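PDB 4DVE: biotin transporter BioY from Lactococcus lactis subsp. cremoris, which binds biotin within the membrane as the S component of an ECF-type ABC transporter, whose shared energy-coupling module probably drives uptake of the vitamin. Local coordinates for residues A28-L33 with I49-G54; V146-L151 with T161-N166; F111-F116 with I133-F138; I39-I44 with L167-G172. All coordinates share one frame; numbering follows the deposited sequence.

Overall arrangement
The four contacts are spread over six helices, with biotin bound among their ends and loops. Contact 1 joins helix 13-33 to the start of helix 52-80. Contact 3 follows, pairing helices 100-119 and 128-155, and contact 2 then pairs helix 128-155 with the short helix 159-165, about 20 Å away between centres. Contact 4 brings the loop after helix 13-33 to the start of helix 170-189, so contacts 2 and 3 nest inside the chain it closes, whereas its segments alternate with those of contact 1. Contacts 2 and 4 touch mainly through Ile-44, their centres about 11 Å apart. Contacts 1 and 4 each supply the biotin pocket, Ile-49 and Asn-52 from one, Phe-169 from the other.

Contact 1 (A28-L33 with I49-G54); sequences AFIIIL and ILQNMG. With BTN (biotin), chain D; BNG (nonyl beta-D-glucopyranoside), chain E.
Leu-33, in the last turn of helix 13-33, packs against the start of helix 52-80, where the first two helices of the membrane bundle of this S component come together. Its two methyl branches carry the apolar packing and go to different partners. CD1 of Leu-33 settles on the backbone of Gly-54, 3.5 Å from the Gly-54 N. CD2 of Leu-33 meets Leu-50 CD2 at 3.7 Å and also the terminal CE of Met-53, a selenomethionine whose chain crosses that of Leu-33 at about a right angle. The Met-53 chain runs out extended, CG opposite the backbone N (chi1 -178°), and bends at its last torsion (chi3 73°), which brings CE to Leu-33. One turn back, Ile-30 brings CG1 to 3.8 Å from the carbonyl carbon of Gly-54, while its CG2 rests on Gln-51 CG. The lack of a side chain at Gly-54 permits this close meeting: the CA atoms of Ile-30 and Gly-54 are 4.9 Å apart, and a CB on the glycine would run into Ile-30 CG1.

A water adds a polar link, donating to Leu-33 O at 2.9 Å and accepting from Leu-50 N at 3.2 Å. Ligands touch both segments. Ile-31 CD1 lies 3.7 Å from C5' of a nonyl glucoside tail, and Asn-52, held by Asp-173 and Lys-176, faces biotin. The backbone of Ile-49 gives biotin a nearly straight hydrogen bond, Ile-49 N to O3 at 3.0 Å with an N-H...O angle of 168°.

Contact 2 (V146-L151 with T161-N166); sequences VGAIWL and TSLISN
Ala-148 and Ser-162 bring their CA atoms within 5.4 Å where helix 128-155 and the short helix 159-165 pass in roughly opposite directions, their local axes 8.6 Å apart and turned by 142°. The two helices follow each other in sequence and form a helical hairpin. Small residues at the crossing let the backbones come this close.

A side-chain to backbone hydrogen bond joins them: Ser-162 OG donates to Ala-148 O at 2.7 Å. The hydroxyl comes in from the side of the carbonyl, with a C=O...OG angle of 114°, and lies a little off the carbonyl plane. It can do so because OG is swung opposite the Ser-162 backbone N (chi1 -177°), which carries it out to the facing helix. Leu-151 covers the same hydroxyl, its CD2 branch 3.4 Å from Ser-162 OG, so this buried polar group is satisfied by the alanine carbonyl within largely apolar surroundings. The methyl of Ala-148 sits among three residues of 161-166. Leu-163 CD2 touches Ala-148 CB at 3.8 Å, the amide carbon CG of Asn-166 approaches Ala-148 CB equally closely, and Ser-162 OG lies nearby. Within the short helix, Ser-165 OG turns back to Thr-161 O at 2.7 Å; the Ser-165 backbone N reaches that oxygen from the opposite face.

Behind the hairpin, Val-146 and Trp-150 lean on Ala-105 and Ile-104 of helix 100-119, while Ser-165 and Asn-166 meet Ile-44 of the loop before helix 52-80.

Contact 3 (F111-F116 with I133-F138); sequences FLIGFF and IIVLLF. With BNG (nonyl beta-D-glucopyranoside), chain F.
Phe-116 and Phe-138 set their rings almost parallel, at 10°, but slid so far apart that they barely overlap: the centroids are 5.3 Å apart, and Phe-116 CD2 comes to 3.4 Å from Phe-138 CE2. Beside this pair, Leu-112 CB sits over one face of the Phe-138 ring in a CH-pi contact, 3.9 Å from its centroid. Leu-137 CG covers the opposite face, and Ile-134 CG2 lies in the ring plane at the edge. Next to the rings, Ile-113 slides past Phe-138, its CG1 3.9 Å from Phe-138 CB, and its CD1 reaches Val-135 CA at 4.0 Å.

Torsions and neighbours place the rings. In Phe-138, CG stands opposite its own carbonyl carbon (chi1 -59°), which leans the ring back toward Ile-134. The Phe-116 ring has Phe-115 CD2 over its centre. With alanine at Phe-138, Leu-112 CB would probably lose its aromatic face and Phe-116 its neighbouring ring, opening a gap between the helices. Further out, a nonyl glucoside meets the edges of Phe-111 and Phe-115.

Helices 100-119 and 128-155 run nearly antiparallel here, at 153° with local axes 9.3 Å apart. Between the two segments the side chains meet carbon to carbon, through dispersion and shape; beside them, at the wider pi-type turn 136-138, the hydrogen bond from Thr-109 OG1 to Phe-138 O adds a polar tie.

Contact 4 (I39-I44 with L167-G172); sequences IPIGFI and LVFIPG. With BTN (biotin), chain D.
Ile-41 and Ile-44 both come obliquely to the ring of Phe-169, whose two faces are taken by other groups. Val-168 CG1 lies over the centre of one face, and biotin C4 over the centre of the other, each 3.6 Å from the plane. The ring lies nearly flat against the ureido ring of biotin, with Phe-169 CD1 3.4 Å from its carbon C3. The second ring, Phe-43, meets the contact with its edge, CE1 lying 4.2 Å from Val-168 CB.

The terminal methyls of the isoleucines do the touching at the Phe-169 ring. In Ile-44, CG1 stands between the backbone N and the carbonyl carbon (chi1 55°), extending CD1 to 3.9 Å from Phe-169 CE2. Ile-41 approaches the same ring near CZ, while its CG2 meets Val-168 CG2 at 4.1 Å.

Residues 39-44 belong to the long loop joining the first two helices of the bundle, which in S components commonly covers the substrate site, and here it packs where the last helix begins. A backbone hydrogen bond between Ile-39 and Ile-48 ties the loop to itself. Replacing Phe-169 with serine would probably leave that face of the ureido ring without its aromatic cover and take away the surface on which Ile-41 and Ile-44 rest. Ser-99, Asp-173 and the Pro-47 carbonyl hydrogen-bond biotin, while Phe-169 CB also approaches biotin N1 at 3.5 Å.

Contact 1 (A28-L33 with I49-G54)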
# COMPACT_ATOMS: atom_id res chain seq x y z
N ALA A 28 7.98 -4.86 -8.19
CA ALA A 28 8.64 -3.96 -9.15
C ALA A 28 7.81 -2.69 -9.39
O ALA A 28 8.38 -1.59 -9.48
CB ALA A 28 8.90 -4.68 -10.47
N PHE A 29 6.48 -2.84 -9.47
CA PHE A 29 5.58 -1.71 -9.71
C PHE A 29 5.62 -0.69 -8.57
O PHE A 29 5.68 0.54 -8.79
CB PHE A 29 4.15 -2.21 -9.92
CG PHE A 29 3.18 -1.15 -10.31
CD1 PHE A 29 3.19 -0.63 -11.59
CD2 PHE A 29 2.29 -0.63 -9.39
CE1 PHE A 29 2.30 0.37 -11.96
CE2 PHE A 29 1.40 0.37 -9.75
CZ PHE A 29 1.42 0.88 -11.03
N ILE A 30 5.62 -1.19 -7.35
CA ILE A 30 5.73 -0.35 -6.18
C ILE A 30 7.04 0.44 -6.19
O ILE A 30 7.09 1.67 -5.88
CB ILE A 30 5.60 -1.19 -4.89
CG1 ILE A 30 4.20 -1.80 -4.76
CG2 ILE A 30 5.93 -0.31 -3.67
CD1 ILE A 30 4.13 -3.00 -3.80
N ILE A 31 8.12 -0.25 -6.57
CA ILE A 31 9.45 0.37 -6.72
C ILE A 31 9.43 1.46 -7.80
O ILE A 31 9.92 2.56 -7.57
CB ILE A 31 10.55 -0.69 -7.01
CG1 ILE A 31 10.75 -1.61 -5.79
CG2 ILE A 31 11.88 0.00 -7.38
CD1 ILE A 31 11.61 -2.83 -6.05
N ILE A 32 8.86 1.16 -8.97
CA ILE A 32 8.77 2.14 -10.07
C ILE A 32 8.01 3.42 -9.65
O ILE A 32 8.43 4.52 -9.98
CB ILE A 32 8.13 1.48 -11.34
CG1 ILE A 32 9.12 0.48 -11.95
CG2 ILE A 32 7.75 2.53 -12.39
CD1 ILE A 32 8.50 -0.50 -12.94
N LEU A 33 6.92 3.28 -8.89
CA LEU A 33 6.19 4.44 -8.37
C LEU A 33 7.06 5.35 -7.49
O LEU A 33 6.88 6.56 -7.47
CB LEU A 33 4.94 4.00 -7.59
CG LEU A 33 3.81 3.31 -8.38
CD1 LEU A 33 2.74 2.86 -7.39
CD2 LEU A 33 3.22 4.18 -9.47
N ILE A 49 3.42 11.61 -1.91
CA ILE A 49 4.08 10.62 -2.76
C ILE A 49 3.03 9.91 -3.62
O ILE A 49 1.81 10.10 -3.45
CB ILE A 49 4.85 9.55 -1.92
CG1 ILE A 49 3.89 8.72 -1.05
CG2 ILE A 49 5.91 10.20 -1.01
CD1 ILE A 49 4.53 7.46 -0.46
N LEU A 50 3.51 9.07 -4.51
CA LEU A 50 2.64 8.19 -5.27
C LEU A 50 2.76 6.72 -4.83
O LEU A 50 1.83 5.94 -5.07
CB LEU A 50 2.94 8.32 -6.77
CG LEU A 50 2.01 7.60 -7.74
CD1 LEU A 50 0.53 7.99 -7.55
CD2 LEU A 50 2.46 7.84 -9.19
N GLN A 51 3.85 6.36 -4.16
CA GLN A 51 4.19 4.94 -3.96
C GLN A 51 3.17 4.14 -3.11
O GLN A 51 3.00 2.93 -3.30
CB GLN A 51 5.63 4.86 -3.41
CG GLN A 51 6.17 3.49 -3.17
CD GLN A 51 7.69 3.49 -2.94
OE1 GLN A 51 8.45 2.93 -3.76
NE2 GLN A 51 8.12 4.06 -1.83
N ASN A 52 2.50 4.82 -2.16
CA ASN A 52 1.48 4.15 -1.38
C ASN A 52 0.32 3.59 -2.21
O ASN A 52 -0.37 2.68 -1.77
CB ASN A 52 0.99 5.00 -0.19
CG ASN A 52 0.34 6.28 -0.62
OD1 ASN A 52 0.81 6.95 -1.53
ND2 ASN A 52 -0.76 6.66 0.07
N MSE A 53 0.10 4.09 -3.42
CA MSE A 53 -0.92 3.51 -4.29
C MSE A 53 -0.64 2.03 -4.61
O MSE A 53 -1.58 1.19 -4.69
CB MSE A 53 -1.00 4.33 -5.58
CG MSE A 53 -2.10 3.78 -6.49
SE MSE A 53 -2.37 4.93 -8.08
CE MSE A 53 -0.73 4.42 -9.03
N GLY A 54 0.62 1.70 -4.86
CA GLY A 54 0.99 0.32 -5.18
C GLY A 54 0.72 -0.62 -4.00
O GLY A 54 0.38 -1.79 -4.19
C11 BTN D . 8.93 7.15 2.74
O11 BTN D . 9.25 6.93 1.55
O12 BTN D . 9.80 7.46 3.57
C10 BTN D . 7.46 7.03 3.21
C9 BTN D . 6.63 8.28 2.92
C8 BTN D . 5.20 8.12 3.47
C7 BTN D . 4.26 9.21 2.93
C2 BTN D . 2.83 9.07 3.42
S1 BTN D . 2.06 7.59 2.73
C6 BTN D . 0.44 8.21 3.13
C5 BTN D . 0.47 9.75 2.96
N1 BTN D . 0.09 10.13 1.62
C3 BTN D . 1.09 10.69 0.94
O3 BTN D . 1.02 11.11 -0.22
N2 BTN D . 2.17 10.75 1.74
C4 BTN D . 1.92 10.23 3.06
C1 BNG E . 9.99 -10.77 -5.41
C2 BNG E . 8.55 -11.21 -5.20
C3 BNG E . 8.49 -12.53 -4.44
C4 BNG E . 9.42 -13.56 -5.06
C5 BNG E . 10.81 -12.98 -5.28
C6 BNG E . 11.72 -13.99 -5.98
C1' BNG E . 11.34 -9.18 -6.52
C2' BNG E . 11.32 -8.27 -7.75
C3' BNG E . 12.32 -7.14 -7.60
C4' BNG E . 12.14 -6.10 -8.70
C5' BNG E . 13.20 -5.02 -8.62
C6' BNG E . 12.88 -3.86 -9.56
C7' BNG E . 14.08 -2.92 -9.70
C8' BNG E . 13.69 -1.64 -10.43
C9' BNG E . 13.03 -1.95 -11.75
O1 BNG E . 10.01 -9.58 -6.20
O2 BNG E . 7.84 -10.20 -4.46
O3 BNG E . 7.14 -13.03 -4.45
O4 BNG E . 9.51 -14.70 -4.20
O5 BNG E . 10.71 -11.80 -6.08
O6 BNG E . 12.84 -13.30 -6.54
O HOH W 1 6.40 7.85 -4.93

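Contact 2 (V146-L151 with T161-N166)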
# COMPACT_ATOMS: atom_id res chain seq x y z
N VAL A 146 -1.78 5.53 11.69
CA VAL A 146 -0.54 4.99 12.27
C VAL A 146 0.67 5.92 11.98
O VAL A 146 1.51 6.16 12.85
CB VAL A 146 -0.23 3.53 11.82
CG1 VAL A 146 1.09 3.03 12.41
CG2 VAL A 146 -1.38 2.59 12.23
N GLY A 147 0.76 6.39 10.74
CA GLY A 147 1.79 7.33 10.33
C GLY A 147 1.81 8.60 11.18
O GLY A 147 2.89 9.04 11.60
N ALA A 148 0.62 9.17 11.42
CA ALA A 148 0.44 10.39 12.20
C ALA A 148 0.84 10.19 13.67
O ALA A 148 1.49 11.07 14.29
CB ALA A 148 -1.01 10.89 12.10
N ILE A 149 0.52 9.02 14.22
CA ILE A 149 0.90 8.72 15.61
C ILE A 149 2.40 8.57 15.75
O ILE A 149 3.04 9.13 16.68
CB ILE A 149 0.15 7.49 16.12
CG1 ILE A 149 -1.33 7.80 16.24
CG2 ILE A 149 0.65 7.03 17.50
CD1 ILE A 149 -2.15 6.53 16.39
N TRP A 150 2.99 7.82 14.84
CA TRP A 150 4.42 7.63 14.85
C TRP A 150 5.16 8.94 14.70
O TRP A 150 6.09 9.22 15.45
CB TRP A 150 4.80 6.70 13.72
CG TRP A 150 6.27 6.45 13.61
CD1 TRP A 150 7.26 7.28 13.09
CD2 TRP A 150 6.95 5.21 13.93
NE1 TRP A 150 8.48 6.68 13.13
CE2 TRP A 150 8.36 5.42 13.61
CE3 TRP A 150 6.55 3.97 14.42
CZ2 TRP A 150 9.31 4.42 13.79
CZ3 TRP A 150 7.51 2.97 14.60
CH2 TRP A 150 8.87 3.19 14.30
N LEU A 151 4.73 9.74 13.74
CA LEU A 151 5.28 11.07 13.53
C LEU A 151 5.28 11.92 14.80
O LEU A 151 6.28 12.54 15.13
CB LEU A 151 4.52 11.78 12.41
CG LEU A 151 4.95 13.21 12.11
CD1 LEU A 151 6.40 13.30 11.62
CD2 LEU A 151 3.93 13.83 11.16
N THR A 161 -1.68 18.18 16.29
CA THR A 161 -1.02 18.82 15.16
C THR A 161 -0.67 17.85 14.05
O THR A 161 -0.82 18.15 12.88
CB THR A 161 0.24 19.53 15.68
OG1 THR A 161 -0.18 20.49 16.61
CG2 THR A 161 1.04 20.19 14.57
N SER A 162 -0.18 16.69 14.44
CA SER A 162 0.17 15.65 13.48
C SER A 162 -1.09 15.14 12.75
O SER A 162 -1.10 15.03 11.52
CB SER A 162 0.87 14.50 14.19
OG SER A 162 1.26 13.53 13.24
N LEU A 163 -2.15 14.86 13.52
CA LEU A 163 -3.37 14.34 12.94
C LEU A 163 -4.01 15.32 11.95
O LEU A 163 -4.41 14.94 10.84
CB LEU A 163 -4.38 13.98 14.04
CG LEU A 163 -4.01 12.75 14.86
CD1 LEU A 163 -4.88 12.73 16.14
CD2 LEU A 163 -4.21 11.49 14.01
N ILE A 164 -4.08 16.58 12.34
CA ILE A 164 -4.62 17.63 11.48
C ILE A 164 -3.77 17.88 10.22
O ILE A 164 -4.31 18.04 9.11
CB ILE A 164 -4.82 18.95 12.25
CG1 ILE A 164 -5.96 18.81 13.25
CG2 ILE A 164 -5.12 20.09 11.28
CD1 ILE A 164 -6.11 20.02 14.17
N SER A 165 -2.45 17.89 10.39
CA SER A 165 -1.51 18.07 9.28
C SER A 165 -1.65 16.95 8.24
O SER A 165 -1.47 17.17 7.03
CB SER A 165 -0.06 18.12 9.78
OG SER A 165 0.13 19.23 10.63
N ASN A 166 -2.00 15.76 8.71
CA ASN A 166 -2.19 14.63 7.82
C ASN A 166 -3.41 14.72 6.90
O ASN A 166 -3.51 13.97 5.94
CB ASN A 166 -2.20 13.32 8.60
CG ASN A 166 -0.79 12.78 8.77
OD1 ASN A 166 0.03 13.30 9.57
ND2 ASN A 166 -0.46 11.82 7.96

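Contact 3 (F111-F116 with I133-F138)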
# COMPACT_ATOMS: atom_id res chain seq x y z
N PHE A 111 -2.77 -7.30 3.62
CA PHE A 111 -3.44 -8.36 4.36
C PHE A 111 -4.87 -7.94 4.72
O PHE A 111 -5.83 -8.66 4.50
CB PHE A 111 -2.67 -8.72 5.64
CG PHE A 111 -3.43 -9.66 6.50
CD1 PHE A 111 -4.17 -9.20 7.58
CD2 PHE A 111 -3.53 -11.00 6.14
CE1 PHE A 111 -4.94 -10.08 8.34
CE2 PHE A 111 -4.30 -11.88 6.89
CZ PHE A 111 -5.01 -11.42 7.98
N LEU A 112 -5.01 -6.74 5.28
CA LEU A 112 -6.31 -6.24 5.64
C LEU A 112 -7.22 -6.10 4.45
O LEU A 112 -8.36 -6.54 4.50
CB LEU A 112 -6.18 -4.90 6.38
CG LEU A 112 -5.51 -5.05 7.74
CD1 LEU A 112 -5.07 -3.68 8.31
CD2 LEU A 112 -6.44 -5.77 8.72
N ILE A 113 -6.76 -5.45 3.39
CA ILE A 113 -7.58 -5.27 2.19
C ILE A 113 -7.98 -6.64 1.59
O ILE A 113 -9.16 -6.90 1.33
CB ILE A 113 -6.86 -4.39 1.13
CG1 ILE A 113 -6.78 -2.93 1.62
CG2 ILE A 113 -7.58 -4.47 -0.22
CD1 ILE A 113 -6.06 -1.97 0.68
N GLY A 114 -6.99 -7.51 1.42
CA GLY A 114 -7.22 -8.85 0.84
C GLY A 114 -8.16 -9.70 1.68
O GLY A 114 -9.05 -10.39 1.15
N PHE A 115 -7.96 -9.65 3.00
CA PHE A 115 -8.80 -10.39 3.93
C PHE A 115 -10.29 -9.99 3.86
O PHE A 115 -11.17 -10.85 3.86
CB PHE A 115 -8.31 -10.18 5.37
CG PHE A 115 -9.14 -10.92 6.39
CD1 PHE A 115 -8.87 -12.24 6.70
CD2 PHE A 115 -10.19 -10.28 7.03
CE1 PHE A 115 -9.66 -12.93 7.63
CE2 PHE A 115 -10.98 -10.96 7.95
CZ PHE A 115 -10.72 -12.29 8.25
N PHE A 116 -10.57 -8.68 3.85
CA PHE A 116 -11.95 -8.24 3.81
C PHE A 116 -12.59 -8.35 2.42
O PHE A 116 -13.82 -8.59 2.33
CB PHE A 116 -12.11 -6.85 4.44
CG PHE A 116 -12.02 -6.88 5.93
CD1 PHE A 116 -13.07 -7.42 6.69
CD2 PHE A 116 -10.88 -6.48 6.59
CE1 PHE A 116 -12.99 -7.49 8.07
CE2 PHE A 116 -10.78 -6.54 7.96
CZ PHE A 116 -11.85 -7.04 8.71
N ILE A 133 -14.46 1.43 -0.32
CA ILE A 133 -14.51 1.71 1.10
C ILE A 133 -13.48 0.88 1.87
O ILE A 133 -12.83 1.40 2.77
CB ILE A 133 -15.93 1.52 1.66
CG1 ILE A 133 -16.90 2.54 1.02
CG2 ILE A 133 -15.91 1.63 3.19
CD1 ILE A 133 -16.40 3.99 1.01
N ILE A 134 -13.32 -0.40 1.52
CA ILE A 134 -12.28 -1.25 2.13
C ILE A 134 -10.88 -0.69 1.85
O ILE A 134 -10.02 -0.61 2.76
CB ILE A 134 -12.40 -2.73 1.65
CG1 ILE A 134 -13.71 -3.33 2.17
CG2 ILE A 134 -11.20 -3.58 2.10
CD1 ILE A 134 -14.14 -4.56 1.36
N VAL A 135 -10.65 -0.26 0.62
CA VAL A 135 -9.36 0.31 0.27
C VAL A 135 -9.12 1.62 1.05
O VAL A 135 -8.04 1.84 1.58
CB VAL A 135 -9.19 0.52 -1.26
CG1 VAL A 135 -7.93 1.33 -1.56
CG2 VAL A 135 -9.15 -0.85 -1.98
N LEU A 136 -10.14 2.46 1.14
CA LEU A 136 -10.06 3.71 1.91
C LEU A 136 -9.74 3.41 3.38
O LEU A 136 -8.82 4.02 3.99
CB LEU A 136 -11.41 4.43 1.85
CG LEU A 136 -11.71 5.91 2.01
CD1 LEU A 136 -12.98 6.14 2.85
CD2 LEU A 136 -10.55 6.79 2.42
N LEU A 137 -10.48 2.47 3.96
CA LEU A 137 -10.32 2.18 5.38
C LEU A 137 -8.89 1.72 5.70
O LEU A 137 -8.26 2.23 6.66
CB LEU A 137 -11.34 1.15 5.83
CG LEU A 137 -11.76 0.99 7.27
CD1 LEU A 137 -12.30 2.29 7.89
CD2 LEU A 137 -12.86 -0.10 7.30
N PHE A 138 -8.38 0.79 4.91
CA PHE A 138 -7.10 0.17 5.24
C PHE A 138 -5.89 0.70 4.52
O PHE A 138 -4.79 0.67 5.08
CB PHE A 138 -7.20 -1.32 5.13
CG PHE A 138 -8.26 -1.91 6.02
CD1 PHE A 138 -8.15 -1.80 7.39
CD2 PHE A 138 -9.34 -2.58 5.49
CE1 PHE A 138 -9.12 -2.36 8.21
CE2 PHE A 138 -10.32 -3.12 6.31
CZ PHE A 138 -10.20 -3.01 7.67
C1 BNG F . -4.37 -15.49 5.47
C2 BNG F . -5.39 -15.98 4.45
C3 BNG F . -6.81 -15.58 4.87
C4 BNG F . -7.07 -15.96 6.32
C5 BNG F . -5.95 -15.48 7.23
C6 BNG F . -6.18 -15.92 8.67
C1' BNG F . -2.04 -15.30 5.84
C2' BNG F . -1.06 -14.65 4.88
C3' BNG F . 0.35 -14.65 5.46
C4' BNG F . 1.08 -13.35 5.14
C5' BNG F . 2.53 -13.61 4.78
C6' BNG F . 3.46 -12.64 5.50
C7' BNG F . 4.61 -12.22 4.60
C8' BNG F . 5.64 -11.40 5.37
C9' BNG F . 6.71 -10.86 4.45
O1 BNG F . -3.07 -15.95 5.10
O2 BNG F . -5.10 -15.41 3.17
O3 BNG F . -7.75 -16.24 4.02
O4 BNG F . -8.31 -15.38 6.75
O5 BNG F . -4.70 -16.00 6.76
O6 BNG F . -5.02 -16.61 9.15

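Contact 4 (I39-I44 with L167-G172)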
# COMPACT_ATOMS: atom_id res chain seq x y z
N ILE A 39 6.61 15.38 -2.99
CA ILE A 39 6.34 16.80 -2.90
C ILE A 39 6.34 17.23 -1.44
O ILE A 39 5.46 16.86 -0.68
CB ILE A 39 4.99 17.17 -3.55
CG1 ILE A 39 4.97 16.67 -5.00
CG2 ILE A 39 4.75 18.69 -3.50
CD1 ILE A 39 3.58 16.74 -5.62
N PRO A 40 7.35 18.02 -1.03
CA PRO A 40 7.35 18.42 0.36
C PRO A 40 6.20 19.39 0.65
O PRO A 40 5.82 20.17 -0.21
CB PRO A 40 8.72 19.09 0.56
CG PRO A 40 9.15 19.51 -0.80
CD PRO A 40 8.52 18.54 -1.77
N ILE A 41 5.64 19.28 1.83
CA ILE A 41 4.64 20.22 2.28
C ILE A 41 5.33 21.01 3.41
O ILE A 41 6.47 20.71 3.82
CB ILE A 41 3.34 19.51 2.74
CG1 ILE A 41 3.63 18.53 3.88
CG2 ILE A 41 2.69 18.77 1.57
CD1 ILE A 41 2.39 17.89 4.44
N GLY A 42 4.69 22.02 3.92
CA GLY A 42 5.43 22.92 4.82
C GLY A 42 5.62 22.30 6.20
O GLY A 42 6.75 22.14 6.68
N PHE A 43 4.49 21.91 6.76
CA PHE A 43 4.31 21.85 8.20
C PHE A 43 4.74 20.56 8.89
O PHE A 43 4.88 20.55 10.11
CB PHE A 43 2.86 22.16 8.57
CG PHE A 43 1.89 22.03 7.44
CD1 PHE A 43 1.19 20.87 7.24
CD2 PHE A 43 1.68 23.10 6.57
CE1 PHE A 43 0.29 20.76 6.20
CE2 PHE A 43 0.78 22.99 5.52
CZ PHE A 43 0.09 21.82 5.33
N ILE A 44 4.91 19.48 8.12
CA ILE A 44 5.49 18.25 8.68
C ILE A 44 6.56 17.72 7.73
O ILE A 44 6.58 18.04 6.55
CB ILE A 44 4.40 17.21 9.03
CG1 ILE A 44 3.50 16.91 7.81
CG2 ILE A 44 3.58 17.71 10.22
CD1 ILE A 44 2.54 15.75 8.01
N LEU A 167 -4.31 15.66 7.17
CA LEU A 167 -5.42 15.93 6.27
C LEU A 167 -4.94 16.36 4.88
O LEU A 167 -5.61 16.07 3.87
CB LEU A 167 -6.34 16.99 6.87
CG LEU A 167 -7.14 16.54 8.11
CD1 LEU A 167 -7.89 17.71 8.78
CD2 LEU A 167 -8.09 15.41 7.74
N VAL A 168 -3.76 16.98 4.81
CA VAL A 168 -3.10 17.31 3.55
C VAL A 168 -2.95 16.11 2.60
O VAL A 168 -2.92 16.31 1.39
CB VAL A 168 -1.70 17.96 3.75
CG1 VAL A 168 -0.60 16.91 4.04
CG2 VAL A 168 -1.30 18.79 2.56
N PHE A 169 -2.84 14.89 3.16
CA PHE A 169 -2.67 13.67 2.35
C PHE A 169 -3.96 13.09 1.80
O PHE A 169 -3.91 12.27 0.87
CB PHE A 169 -1.92 12.58 3.12
CG PHE A 169 -0.56 13.01 3.57
CD1 PHE A 169 0.35 13.56 2.66
CD2 PHE A 169 -0.20 12.91 4.90
CE1 PHE A 169 1.59 14.02 3.08
CE2 PHE A 169 1.04 13.36 5.32
CZ PHE A 169 1.94 13.92 4.42
N ILE A 170 -5.10 13.53 2.34
CA ILE A 170 -6.38 12.89 2.06
C ILE A 170 -6.84 13.00 0.59
O ILE A 170 -7.25 12.00 0.00
CB ILE A 170 -7.50 13.37 3.03
CG1 ILE A 170 -7.22 12.87 4.46
CG2 ILE A 170 -8.91 12.95 2.54
CD1 ILE A 170 -7.21 11.36 4.64
N PRO A 171 -6.77 14.19 -0.01
CA PRO A 171 -7.21 14.32 -1.41
C PRO A 171 -6.44 13.43 -2.38
O PRO A 171 -7.05 12.75 -3.24
CB PRO A 171 -6.98 15.80 -1.74
CG PRO A 171 -6.74 16.49 -0.44
CD PRO A 171 -6.37 15.48 0.59
N GLY A 172 -5.12 13.46 -2.25
CA GLY A 172 -4.23 12.61 -3.06
C GLY A 172 -4.45 11.13 -2.75
O GLY A 172 -4.49 10.30 -3.65
C11 BTN D . 8.93 7.15 2.74
O11 BTN D . 9.25 6.93 1.55
O12 BTN D . 9.80 7.46 3.57
C10 BTN D . 7.46 7.03 3.21
C9 BTN D . 6.63 8.28 2.92
C8 BTN D . 5.20 8.12 3.47
C7 BTN D . 4.26 9.21 2.93
C2 BTN D . 2.83 9.07 3.42
S1 BTN D . 2.06 7.59 2.73
C6 BTN D . 0.44 8.21 3.13
C5 BTN D . 0.47 9.75 2.96
N1 BTN D . 0.09 10.13 1.62
C3 BTN D . 1.09 10.69 0.94
O3 BTN D . 1.02 11.11 -0.22
N2 BTN D . 2.17 10.75 1.74
C4 BTN D . 1.92 10.23 3.06